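Local coordinates for Hydrogenase/urease maturation factor HypB (Helicobacter pylori, PDB 4LPS), which hydrolyses GTP slowly and binds nickel, and is required for nickel insertion into [NiFe] hydrogenase and for urease maturation, at residues A[228-231]-A[232-236]. Numbering follows the deposited sequence.
Sequences LLEK and KRENY
Arg233 reaches back over the last turn of its helix to hold Glu230 side-on; arginine suits this place because NE and NH1, adjacent donors, can both serve the single oxygen OE1, at 3.0 and 2.9 Å. OE1 lies at the guanidinium edge, yet the two flat groups are turned 55° apart: NH1 meets the anti lone pair, whereas NE approaches on the syn side, out of the carboxylate plane. Bends at chi2 and chi3 fold the long arginine chain back, so that one guanidinium face lies against the Leu229 carbonyl oxygen. The other oxygen of Glu230, OE2, lies 2.8 Å from Glu234 OE2, their carboxylates nearly perpendicular; one acid is probably protonated. A water donates to Glu234 OE2 and accepts a weak bond from Lys231 NZ, which also makes a long salt bridge to Glu234 OE1 (3.4 Å). A Schellman motif ends helix 218-234 here: Asn235, a residue type that tolerates positive phi, sits at C-prime, and Tyr236 N bonds to Lys231 O (3.0 Å). Tyr236 runs alongside Lys231, whose methylenes offer it an apolar flank (CD to Tyr236 CB, 3.5 Å), while its hydroxyl hydrogen-bonds Asp177. Leu228, apolar and buried, packs on Leu49 and Ile154, seating the helix against the parallel sheet of the P-loop GTPase fold.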
loop_
_atom_site.group_PDB
_atom_site.type_symbol
_atom_site.label_atom_id
_atom_site.label_comp_id
_atom_site.label_asym_id
_atom_site.label_seq_id
_atom_site.Cartn_x
_atom_site.Cartn_y
_atom_site.Cartn_z
ATOM N N LEU A 228 -11.217 -0.411 -4.229
ATOM C CA LEU A 228 -10.920 -0.886 -2.884
ATOM C C LEU A 228 -12.196 -1.240 -2.131
ATOM O O LEU A 228 -12.243 -2.235 -1.406
ATOM C CB LEU A 228 -10.127 0.168 -2.113
ATOM C CG LEU A 228 -8.707 0.455 -2.608
ATOM C CD1 LEU A 228 -8.035 1.491 -1.724
ATOM C CD2 LEU A 228 -7.876 -0.820 -2.651
ATOM N N LEU A 229 -13.224 -0.412 -2.304
ATOM C CA LEU A 229 -14.512 -0.622 -1.656
ATOM C C LEU A 229 -15.135 -1.936 -2.107
ATOM O O LEU A 229 -15.723 -2.664 -1.306
ATOM C CB LEU A 229 -15.463 0.541 -1.954
ATOM C CG LEU A 229 -15.262 1.836 -1.164
ATOM C CD1 LEU A 229 -16.331 2.855 -1.528
ATOM C CD2 LEU A 229 -15.275 1.558 0.334
ATOM N N GLU A 230 -15.012 -2.231 -3.397
ATOM C CA GLU A 230 -15.572 -3.458 -3.944
ATOM C C GLU A 230 -14.770 -4.669 -3.476
ATOM O O GLU A 230 -15.330 -5.741 -3.235
ATOM C CB GLU A 230 -15.611 -3.394 -5.473
ATOM C CG GLU A 230 -15.875 -4.731 -6.155
ATOM C CD GLU A 230 -17.257 -5.289 -5.852
ATOM O OE1 GLU A 230 -18.140 -4.522 -5.409
ATOM O OE2 GLU A 230 -17.461 -6.506 -6.054
ATOM N N LYS A 231 -13.459 -4.495 -3.341
ATOM C CA LYS A 231 -12.599 -5.578 -2.876
ATOM C C LYS A 231 -12.937 -5.962 -1.438
ATOM O O LYS A 231 -12.959 -7.147 -1.100
ATOM C CB LYS A 231 -11.126 -5.190 -3.016
ATOM C CG LYS A 231 -10.596 -5.440 -4.424
ATOM C CD LYS A 231 -10.754 -6.915 -4.775
ATOM C CE LYS A 231 -10.376 -7.200 -6.214
ATOM N NZ LYS A 231 -11.548 -6.984 -7.106
ATOM N N LYS A 232 -13.190 -4.963 -0.596
ATOM C CA LYS A 232 -13.636 -5.226 0.768
ATOM C C LYS A 232 -14.985 -5.928 0.758
ATOM O O LYS A 232 -15.233 -6.832 1.557
ATOM C CB LYS A 232 -13.734 -3.933 1.581
ATOM C CG LYS A 232 -14.324 -4.154 2.969
ATOM C CD LYS A 232 -14.328 -2.896 3.816
ATOM C CE LYS A 232 -15.032 -3.159 5.142
ATOM N NZ LYS A 232 -14.079 -3.621 6.196
ATOM N N ARG A 233 -15.850 -5.499 -0.157
ATOM C CA ARG A 233 -17.177 -6.084 -0.323
ATOM C C ARG A 233 -17.093 -7.577 -0.623
ATOM O O ARG A 233 -17.818 -8.380 -0.039
ATOM C CB ARG A 233 -17.931 -5.370 -1.445
ATOM C CG ARG A 233 -19.432 -5.305 -1.250
ATOM C CD ARG A 233 -19.955 -3.920 -1.597
ATOM N NE ARG A 233 -19.490 -3.481 -2.914
ATOM C CZ ARG A 233 -19.331 -2.209 -3.274
ATOM N NH1 ARG A 233 -18.907 -1.914 -4.496
ATOM N NH2 ARG A 233 -19.595 -1.233 -2.416
ATOM N N GLU A 234 -16.220 -7.931 -1.560
ATOM C CA GLU A 234 -15.977 -9.323 -1.924
ATOM C C GLU A 234 -15.201 -10.060 -0.841
ATOM O O GLU A 234 -15.144 -11.291 -0.837
ATOM C CB GLU A 234 -15.198 -9.403 -3.239
ATOM C CG GLU A 234 -15.826 -8.657 -4.403
ATOM C CD GLU A 234 -14.925 -8.637 -5.627
ATOM O OE1 GLU A 234 -13.753 -9.060 -5.512
ATOM O OE2 GLU A 234 -15.387 -8.203 -6.703
ATOM N N ASN A 235 -14.605 -9.289 0.067
ATOM C CA ASN A 235 -13.615 -9.789 1.016
ATOM C C ASN A 235 -12.508 -10.552 0.288
ATOM O O ASN A 235 -12.204 -11.700 0.617
ATOM C CB ASN A 235 -14.260 -10.678 2.087
ATOM C CG ASN A 235 -13.291 -11.027 3.209
ATOM O OD1 ASN A 235 -12.514 -10.184 3.656
ATOM N ND2 ASN A 235 -13.327 -12.276 3.658
ATOM N N TYR A 236 -11.933 -9.920 -0.732
ATOM C CA TYR A 236 -10.749 -10.471 -1.379
ATOM C C TYR A 236 -9.603 -10.555 -0.385
ATOM O O TYR A 236 -9.242 -9.560 0.243
ATOM C CB TYR A 236 -10.327 -9.635 -2.589
ATOM C CG TYR A 236 -9.020 -10.095 -3.200
ATOM C CD1 TYR A 236 -8.983 -11.148 -4.105
ATOM C CD2 TYR A 236 -7.820 -9.477 -2.866
ATOM C CE1 TYR A 236 -7.789 -11.572 -4.661
ATOM C CE2 TYR A 236 -6.623 -9.894 -3.412
ATOM C CZ TYR A 236 -6.613 -10.940 -4.311
ATOM O OH TYR A 236 -5.420 -11.353 -4.857
HETATM O O HOH W 1 -13.867 -8.146 -8.916
#